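PDB 5H4E: beta 1-3 glucanase from Clostridium beijerinckii NCIMB 8052, which probably hydrolyses beta-1,3-glucans, as expected of a glycoside hydrolase family 64 beta-1,3-glucanase domain. Local coordinates for residues T64-F78 with Y98-N110. Sequence-based numbering, arbitrary orientation.
Sequences TKTTPDGTFNYSNYF and YISYGKPLYIKVN
The carbonyl oxygen of I107 accepts from S75: OG donates to I107 O at 2.6 Å, tilted 28° from the carbonyl plane, a reach set by chi1 of 65°. S75 N makes only a weak addition to I107 O, at 3.2 Å. A water bridges S75 O, L105 O and I107 N. K108 NZ donates a hydrogen bond to N73 O (3.1 Å) in the carbonyl plane, while its backbone N lies at the edge of the Y74 ring.

Y106 links two CH-pi contacts: its CB stands 3.8 Å from the Y74 ring centroid, 13° off the normal, and its own ring takes K65 CB over one face, 3.9 Å from the centroid. K103 NZ donates to Y106 OH at 2.8 Å, and a water accepts from both K65 NZ and K103 NZ.

Farther along, F78 CZ touches L105 CB at 3.5 Å. L105 N lies 3.7 Å above the F78 ring plane, displaced toward the rim, buried and without a hydrogen-bond partner; A29 of strand 26-33 also touches F78. The hairpin of strands 63-67 and 70-74, with its following loop, is thus fastened to residues 103-109 by bonds to carbonyl oxygens, a shared water, CH-pi contacts and apolar packing of F78 rather than by continuous sheet pairing.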
ATOM      1  N   THR A  64       4.266   7.513  25.762  1.00 28.94           N
ATOM      2  CA  THR A  64       4.103   8.955  25.837  1.00 29.50           C
ATOM      3  C   THR A  64       5.152   9.628  24.964  1.00 30.01           C
ATOM      4  O   THR A  64       6.295   9.172  24.885  1.00 30.60           O
ATOM      5  CB  THR A  64       4.212   9.456  27.280  1.00 30.57           C
ATOM      6  OG1 THR A  64       3.329   8.691  28.106  1.00 38.09           O
ATOM      7  CG2 THR A  64       3.831  10.929  27.375  1.00 35.01           C
ATOM      8  N   LYS A  65       4.757  10.702  24.289  1.00 30.58           N
ATOM      9  CA  LYS A  65       5.674  11.414  23.403  1.00 31.41           C
ATOM     10  C   LYS A  65       5.391  12.911  23.416  1.00 30.76           C
ATOM     11  O   LYS A  65       4.231  13.332  23.382  1.00 31.18           O
ATOM     12  CB  LYS A  65       5.570  10.859  21.977  1.00 32.59           C
ATOM     13  CG  LYS A  65       6.379  11.614  20.928  1.00 30.45           C
ATOM     14  CD  LYS A  65       7.865  11.322  21.022  1.00 30.81           C
ATOM     15  CE  LYS A  65       8.620  11.989  19.863  1.00 33.08           C
ATOM     16  NZ  LYS A  65      10.103  12.062  20.111  1.00 33.34           N
ATOM     17  N   THR A  66       6.452  13.711  23.483  1.00 29.79           N
ATOM     18  CA  THR A  66       6.323  15.159  23.342  1.00 29.65           C
ATOM     19  C   THR A  66       6.699  15.604  21.936  1.00 29.13           C
ATOM     20  O   THR A  66       7.843  15.423  21.512  1.00 30.85           O
ATOM     21  CB  THR A  66       7.206  15.905  24.350  1.00 28.98           C
ATOM     22  OG1 THR A  66       6.827  15.531  25.682  1.00 30.53           O
ATOM     23  CG2 THR A  66       7.064  17.421  24.160  1.00 28.97           C
ATOM     24  N   THR A  67       5.733  16.176  21.219  1.00 27.38           N
ATOM     25  CA  THR A  67       5.958  16.688  19.870  1.00 29.24           C
ATOM     26  C   THR A  67       5.973  18.216  19.942  1.00 27.79           C
ATOM     27  O   THR A  67       5.732  18.777  21.012  1.00 26.46           O
ATOM     28  CB  THR A  67       4.868  16.186  18.886  1.00 28.68           C
ATOM     29  OG1 THR A  67       3.631  16.855  19.143  1.00 32.47           O
ATOM     30  CG2 THR A  67       4.667  14.696  19.041  1.00 29.38           C
ATOM     31  N   PRO A  68       6.269  18.906  18.823  1.00 28.34           N
ATOM     32  CA  PRO A  68       6.184  20.374  18.925  1.00 27.78           C
ATOM     33  C   PRO A  68       4.776  20.884  19.293  1.00 31.37           C
ATOM     34  O   PRO A  68       4.625  22.035  19.708  1.00 25.56           O
ATOM     35  CB  PRO A  68       6.593  20.843  17.517  1.00 28.50           C
ATOM     36  CG  PRO A  68       7.532  19.770  17.045  1.00 24.49           C
ATOM     37  CD  PRO A  68       6.963  18.477  17.591  1.00 26.98           C
ATOM     38  N   ASP A  69       3.764  20.031  19.157  1.00 27.47           N
ATOM     39  CA  ASP A  69       2.387  20.457  19.374  1.00 32.68           C
ATOM     40  C   ASP A  69       1.850  20.088  20.752  1.00 32.54           C
ATOM     41  O   ASP A  69       0.717  20.443  21.090  1.00 35.43           O
ATOM     42  CB  ASP A  69       1.478  19.877  18.290  1.00 34.79           C
ATOM     43  CG  ASP A  69       1.712  20.516  16.936  1.00 39.59           C
ATOM     44  OD1 ASP A  69       2.264  21.645  16.889  1.00 40.30           O
ATOM     45  OD2 ASP A  69       1.320  19.902  15.919  1.00 41.88           O
ATOM     46  N   GLY A  70       2.662  19.401  21.554  1.00 31.12           N
ATOM     47  CA  GLY A  70       2.254  19.021  22.898  1.00 28.98           C
ATOM     48  C   GLY A  70       2.759  17.660  23.353  1.00 34.00           C
ATOM     49  O   GLY A  70       3.585  17.037  22.681  1.00 32.23           O
ATOM     50  N   THR A  71       2.255  17.204  24.502  1.00 35.86           N
ATOM     51  CA  THR A  71       2.598  15.894  25.062  1.00 33.69           C
ATOM     52  C   THR A  71       1.357  14.981  25.097  1.00 37.87           C
ATOM     53  O   THR A  71       0.296  15.389  25.581  1.00 28.86           O
ATOM     54  CB  THR A  71       3.192  16.046  26.478  1.00 31.95           C
ATOM     55  OG1 THR A  71       4.380  16.838  26.402  1.00 32.19           O
ATOM     56  CG2 THR A  71       3.528  14.686  27.105  1.00 32.24           C
ATOM     57  N   PHE A  72       1.479  13.758  24.573  1.00 32.71           N
ATOM     58  CA  PHE A  72       0.327  12.857  24.496  1.00 31.07           C
ATOM     59  C   PHE A  72       0.639  11.410  24.891  1.00 33.24           C
ATOM     60  O   PHE A  72       1.793  10.974  24.845  1.00 29.20           O
ATOM     61  CB  PHE A  72      -0.260  12.864  23.080  1.00 32.83           C
ATOM     62  CG  PHE A  72      -0.255  14.213  22.419  1.00 36.49           C
ATOM     63  CD1 PHE A  72      -1.317  15.091  22.591  1.00 37.69           C
ATOM     64  CD2 PHE A  72       0.807  14.598  21.606  1.00 34.34           C
ATOM     65  CE1 PHE A  72      -1.322  16.341  21.974  1.00 39.81           C
ATOM     66  CE2 PHE A  72       0.809  15.847  20.984  1.00 39.29           C
ATOM     67  CZ  PHE A  72      -0.260  16.719  21.171  1.00 38.36           C
ATOM     68  N   ASN A  73      -0.411  10.675  25.263  1.00 33.41           N
ATOM     69  CA  ASN A  73      -0.335   9.240  25.554  1.00 33.57           C
ATOM     70  C   ASN A  73      -0.865   8.398  24.393  1.00 28.79           C
ATOM     71  O   ASN A  73      -1.864   8.756  23.767  1.00 30.05           O
ATOM     72  CB  ASN A  73      -1.138   8.886  26.814  1.00 32.31           C
ATOM     73  CG  ASN A  73      -0.482   9.374  28.097  1.00 37.10           C
ATOM     74  OD1 ASN A  73       0.679   9.783  28.107  1.00 38.22           O
ATOM     75  ND2 ASN A  73      -1.227   9.305  29.197  1.00 37.17           N
ATOM     76  N   TYR A  74      -0.228   7.263  24.125  1.00 29.42           N
ATOM     77  CA  TYR A  74      -0.670   6.410  23.021  1.00 28.93           C
ATOM     78  C   TYR A  74      -0.826   4.974  23.458  1.00 27.13           C
ATOM     79  O   TYR A  74      -0.157   4.532  24.386  1.00 29.19           O
ATOM     80  CB  TYR A  74       0.318   6.474  21.858  1.00 28.86           C
ATOM     81  CG  TYR A  74       0.584   7.874  21.357  1.00 26.50           C
ATOM     82  CD1 TYR A  74       1.506   8.697  22.000  1.00 27.94           C
ATOM     83  CD2 TYR A  74      -0.076   8.367  20.235  1.00 28.48           C
ATOM     84  CE1 TYR A  74       1.763   9.980  21.544  1.00 27.55           C
ATOM     85  CE2 TYR A  74       0.174   9.649  19.772  1.00 27.37           C
ATOM     86  CZ  TYR A  74       1.094  10.452  20.437  1.00 27.27           C
ATOM     87  OH  TYR A  74       1.342  11.727  19.980  1.00 26.27           O
ATOM     88  N   SER A  75      -1.696   4.241  22.770  1.00 26.91           N
ATOM     89  CA  SER A  75      -1.852   2.811  23.004  1.00 25.06           C
ATOM     90  C   SER A  75      -0.523   2.090  22.839  1.00 29.00           C
ATOM     91  O   SER A  75       0.460   2.659  22.353  1.00 30.03           O
ATOM     92  CB  SER A  75      -2.867   2.218  22.042  1.00 28.68           C
ATOM     93  OG  SER A  75      -2.388   2.316  20.708  1.00 25.74           O
ATOM     94  N   ASN A  76      -0.485   0.833  23.241  1.00 23.86           N
ATOM     95  CA  ASN A  76       0.738   0.072  23.105  1.00 25.28           C
ATOM     96  C   ASN A  76       0.386  -1.360  22.767  1.00 29.62           C
ATOM     97  O   ASN A  76       0.309  -2.231  23.640  1.00 30.00           O
ATOM     98  CB  ASN A  76       1.584   0.151  24.368  1.00 28.24           C
ATOM     99  CG  ASN A  76       2.968  -0.436  24.172  1.00 35.92           C
ATOM    100  OD1 ASN A  76       3.334  -0.843  23.065  1.00 30.17           O
ATOM    101  ND2 ASN A  76       3.748  -0.485  25.247  1.00 34.51           N
ATOM    102  N   TYR A  77       0.144  -1.588  21.481  1.00 25.50           N
ATOM    103  CA  TYR A  77      -0.242  -2.897  21.004  1.00 22.20           C
ATOM    104  C   TYR A  77       0.964  -3.687  20.516  1.00 22.80           C
ATOM    105  O   TYR A  77       0.810  -4.778  19.967  1.00 23.50           O
ATOM    106  CB  TYR A  77      -1.262  -2.767  19.876  1.00 19.79           C
ATOM    107  CG  TYR A  77      -2.568  -2.079  20.235  1.00 23.43           C
ATOM    108  CD1 TYR A  77      -3.114  -2.162  21.515  1.00 24.97           C
ATOM    109  CD2 TYR A  77      -3.267  -1.369  19.272  1.00 22.04           C
ATOM    110  CE1 TYR A  77      -4.326  -1.534  21.821  1.00 23.58           C
ATOM    111  CE2 TYR A  77      -4.460  -0.763  19.553  1.00 23.88           C
ATOM    112  CZ  TYR A  77      -4.990  -0.839  20.825  1.00 27.62           C
ATOM    113  OH  TYR A  77      -6.194  -0.213  21.065  1.00 28.38           O
ATOM    114  N   PHE A  78       2.160  -3.135  20.725  1.00 22.72           N
ATOM    115  CA  PHE A  78       3.384  -3.695  20.158  1.00 21.12           C
ATOM    116  C   PHE A  78       4.042  -4.740  21.034  1.00 25.92           C
ATOM    117  O   PHE A  78       3.881  -4.739  22.259  1.00 23.81           O
ATOM    118  CB  PHE A  78       4.377  -2.565  19.855  1.00 22.10           C
ATOM    119  CG  PHE A  78       4.038  -1.817  18.606  1.00 21.82           C
ATOM    120  CD1 PHE A  78       4.622  -2.170  17.394  1.00 20.03           C
ATOM    121  CD2 PHE A  78       3.080  -0.820  18.619  1.00 18.87           C
ATOM    122  CE1 PHE A  78       4.282  -1.500  16.223  1.00 21.82           C
ATOM    123  CE2 PHE A  78       2.745  -0.151  17.455  1.00 21.46           C
ATOM    124  CZ  PHE A  78       3.346  -0.499  16.257  1.00 20.03           C
ATOM    125  N   TYR A  98       2.259  -3.709  11.533  1.00 17.50           N
ATOM    126  CA  TYR A  98       3.334  -2.720  11.600  1.00 14.66           C
ATOM    127  C   TYR A  98       4.560  -3.353  12.239  1.00 16.00           C
ATOM    128  O   TYR A  98       4.451  -3.991  13.278  1.00 15.03           O
ATOM    129  CB  TYR A  98       2.923  -1.488  12.432  1.00 17.51           C
ATOM    130  CG  TYR A  98       1.861  -0.611  11.812  1.00 18.67           C
ATOM    131  CD1 TYR A  98       2.204   0.412  10.937  1.00 23.68           C
ATOM    132  CD2 TYR A  98       0.520  -0.776  12.138  1.00 20.57           C
ATOM    133  CE1 TYR A  98       1.244   1.227  10.381  1.00 20.38           C
ATOM    134  CE2 TYR A  98      -0.453   0.032  11.582  1.00 24.70           C
ATOM    135  CZ  TYR A  98      -0.080   1.039  10.707  1.00 23.46           C
ATOM    136  OH  TYR A  98      -1.035   1.856  10.147  1.00 28.55           O
ATOM    137  N   ILE A  99       5.719  -3.167  11.621  1.00 16.55           N
ATOM    138  CA  ILE A  99       6.965  -3.679  12.159  1.00 15.72           C
ATOM    139  C   ILE A  99       7.959  -2.526  12.199  1.00 19.24           C
ATOM    140  O   ILE A  99       8.326  -1.993  11.151  1.00 18.95           O
ATOM    141  CB  ILE A  99       7.514  -4.852  11.323  1.00 16.29           C
ATOM    142  CG1 ILE A  99       6.488  -5.994  11.302  1.00 18.76           C
ATOM    143  CG2 ILE A  99       8.860  -5.354  11.908  1.00 16.01           C
ATOM    144  CD1 ILE A  99       6.818  -7.101  10.332  1.00 15.90           C
ATOM    145  N   SER A 100       8.371  -2.126  13.402  1.00 15.42           N
ATOM    146  CA  SER A 100       9.267  -0.978  13.543  1.00 16.09           C
ATOM    147  C   SER A 100      10.589  -1.389  14.175  1.00 19.15           C
ATOM    148  O   SER A 100      10.681  -2.417  14.844  1.00 20.94           O
ATOM    149  CB  SER A 100       8.614   0.139  14.363  1.00 17.34           C
ATOM    150  OG  SER A 100       8.267  -0.310  15.662  1.00 19.93           O
ATOM    151  N   TYR A 101      11.613  -0.583  13.923  1.00 19.05           N
ATOM    152  CA  TYR A 101      12.951  -0.832  14.431  1.00 18.12           C
ATOM    153  C   TYR A 101      13.272   0.178  15.538  1.00 21.89           C
ATOM    154  O   TYR A 101      12.900   1.354  15.430  1.00 21.58           O
ATOM    155  CB  TYR A 101      13.976  -0.703  13.299  1.00 19.79           C
ATOM    156  CG  TYR A 101      13.951  -1.761  12.211  1.00 19.07           C
ATOM    157  CD1 TYR A 101      13.326  -2.997  12.394  1.00 21.43           C
ATOM    158  CD2 TYR A 101      14.612  -1.534  11.004  1.00 19.04           C
ATOM    159  CE1 TYR A 101      13.346  -3.961  11.387  1.00 19.52           C
ATOM    160  CE2 TYR A 101      14.636  -2.476  10.005  1.00 19.36           C
ATOM    161  CZ  TYR A 101      14.014  -3.685  10.195  1.00 17.99           C
ATOM    162  OH  TYR A 101      14.064  -4.605   9.166  1.00 20.44           O
ATOM    163  N   GLY A 102      13.960  -0.261  16.591  1.00 22.83           N
ATOM    164  CA  GLY A 102      14.456   0.657  17.607  1.00 25.01           C
ATOM    165  C   GLY A 102      13.454   1.020  18.688  1.00 23.89           C
ATOM    166  O   GLY A 102      13.780   1.031  19.875  1.00 24.44           O
ATOM    167  N   LYS A 103      12.233   1.338  18.278  1.00 24.54           N
ATOM    168  CA  LYS A 103      11.164   1.641  19.218  1.00 23.10           C
ATOM    169  C   LYS A 103       9.833   1.333  18.559  1.00 22.57           C
ATOM    170  O   LYS A 103       9.751   1.254  17.329  1.00 21.82           O
ATOM    171  CB  LYS A 103      11.218   3.107  19.673  1.00 24.90           C
ATOM    172  CG  LYS A 103      11.269   4.096  18.531  1.00 25.22           C
ATOM    173  CD  LYS A 103      10.625   5.429  18.910  1.00 30.49           C
ATOM    174  CE  LYS A 103      11.451   6.229  19.887  1.00 30.05           C
ATOM    175  NZ  LYS A 103      10.764   7.505  20.285  1.00 33.16           N
ATOM    176  N   PRO A 104       8.784   1.124  19.364  1.00 22.38           N
ATOM    177  CA  PRO A 104       7.477   0.883  18.762  1.00 21.40           C
ATOM    178  C   PRO A 104       6.891   2.167  18.195  1.00 21.17           C
ATOM    179  O   PRO A 104       7.334   3.264  18.535  1.00 20.01           O
ATOM    180  CB  PRO A 104       6.640   0.371  19.941  1.00 23.29           C
ATOM    181  CG  PRO A 104       7.269   1.023  21.120  1.00 22.76           C
ATOM    182  CD  PRO A 104       8.738   1.010  20.834  1.00 23.60           C
ATOM    183  N   LEU A 105       5.887   2.024  17.346  1.00 19.29           N
ATOM    184  CA  LEU A 105       5.184   3.178  16.805  1.00 18.52           C
ATOM    185  C   LEU A 105       4.240   3.739  17.855  1.00 24.80           C
ATOM    186  O   LEU A 105       3.851   3.035  18.797  1.00 22.11           O
ATOM    187  CB  LEU A 105       4.418   2.791  15.538  1.00 22.79           C
ATOM    188  CG  LEU A 105       5.315   2.310  14.394  1.00 17.80           C
ATOM    189  CD1 LEU A 105       4.493   1.954  13.177  1.00 17.10           C
ATOM    190  CD2 LEU A 105       6.289   3.427  14.067  1.00 19.34           C
ATOM    191  N   TYR A 106       3.902   5.016  17.711  1.00 19.91           N
ATOM    192  CA  TYR A 106       2.906   5.648  18.572  1.00 23.99           C
ATOM    193  C   TYR A 106       1.548   5.692  17.875  1.00 26.20           C
ATOM    194  O   TYR A 106       1.317   6.541  17.005  1.00 22.50           O
ATOM    195  CB  TYR A 106       3.324   7.066  18.943  1.00 22.49           C
ATOM    196  CG  TYR A 106       4.642   7.186  19.658  1.00 25.63           C
ATOM    197  CD1 TYR A 106       4.728   7.052  21.043  1.00 24.27           C
ATOM    198  CD2 TYR A 106       5.803   7.466  18.956  1.00 24.79           C
ATOM    199  CE1 TYR A 106       5.935   7.174  21.700  1.00 26.30           C
ATOM    200  CE2 TYR A 106       7.019   7.592  19.602  1.00 24.08           C
ATOM    201  CZ  TYR A 106       7.079   7.452  20.978  1.00 31.04           C
ATOM    202  OH  TYR A 106       8.291   7.581  21.612  1.00 30.49           O
ATOM    203  N   ILE A 107       0.659   4.776  18.251  1.00 22.42           N
ATOM    204  CA  ILE A 107      -0.660   4.695  17.640  1.00 24.76           C
ATOM    205  C   ILE A 107      -1.741   5.247  18.575  1.00 22.59           C
ATOM    206  O   ILE A 107      -1.961   4.708  19.663  1.00 24.34           O
ATOM    207  CB  ILE A 107      -0.996   3.234  17.258  1.00 23.33           C
ATOM    208  CG1 ILE A 107      -0.034   2.744  16.160  1.00 23.57           C
ATOM    209  CG2 ILE A 107      -2.445   3.115  16.843  1.00 25.49           C
ATOM    210  CD1 ILE A 107      -0.219   1.284  15.777  1.00 24.80           C
ATOM    211  N   LYS A 108      -2.405   6.319  18.146  1.00 25.78           N
ATOM    212  CA  LYS A 108      -3.485   6.948  18.915  1.00 28.76           C
ATOM    213  C   LYS A 108      -4.855   6.329  18.613  1.00 28.48           C
ATOM    214  O   LYS A 108      -5.337   6.411  17.482  1.00 31.11           O
ATOM    215  CB  LYS A 108      -3.528   8.452  18.619  1.00 32.33           C
ATOM    216  CG  LYS A 108      -4.490   9.274  19.484  1.00 29.27           C
ATOM    217  CD  LYS A 108      -3.934   9.462  20.885  1.00 33.72           C
ATOM    218  CE  LYS A 108      -4.610  10.620  21.616  1.00 35.00           C
ATOM    219  NZ  LYS A 108      -3.859  10.952  22.871  1.00 36.56           N
ATOM    220  N   VAL A 109      -5.492   5.728  19.617  1.00 28.11           N
ATOM    221  CA  VAL A 109      -6.852   5.217  19.430  1.00 30.18           C
ATOM    222  C   VAL A 109      -7.834   6.382  19.550  1.00 31.42           C
ATOM    223  O   VAL A 109      -7.638   7.280  20.369  1.00 33.64           O
ATOM    224  CB  VAL A 109      -7.223   4.110  20.457  1.00 32.64           C
ATOM    225  CG1 VAL A 109      -8.627   3.558  20.164  1.00 32.87           C
ATOM    226  CG2 VAL A 109      -6.196   2.990  20.439  1.00 29.93           C
ATOM    227  N   ASN A 110      -8.884   6.371  18.738  1.00 34.18           N
ATOM    228  CA  ASN A 110      -9.801   7.504  18.671  1.00 38.84           C
ATOM    229  C   ASN A 110     -11.254   7.111  18.403  1.00 44.74           C
ATOM    230  O   ASN A 110     -11.670   5.991  18.713  1.00 44.94           O
ATOM    231  CB  ASN A 110      -9.331   8.479  17.590  1.00 31.52           C
ATOM    232  CG  ASN A 110      -9.189   7.825  16.224  1.00 35.80           C
ATOM    233  OD1 ASN A 110      -9.945   6.920  15.866  1.00 37.45           O
ATOM    234  ND2 ASN A 110      -8.211   8.283  15.452  1.00 30.71           N
TER
HETATM  235  O   HOH W   1       8.662   6.797  24.129  1.00 39.30           O
HETATM  236  O   HOH W   2      10.939   9.307  18.174  1.00 31.59           O
HETATM  237  O   HOH W   3      11.092   9.981  21.830  1.00 41.77           O
HETATM  238  O   HOH W   4       1.322   2.720  19.775  1.00 21.98           O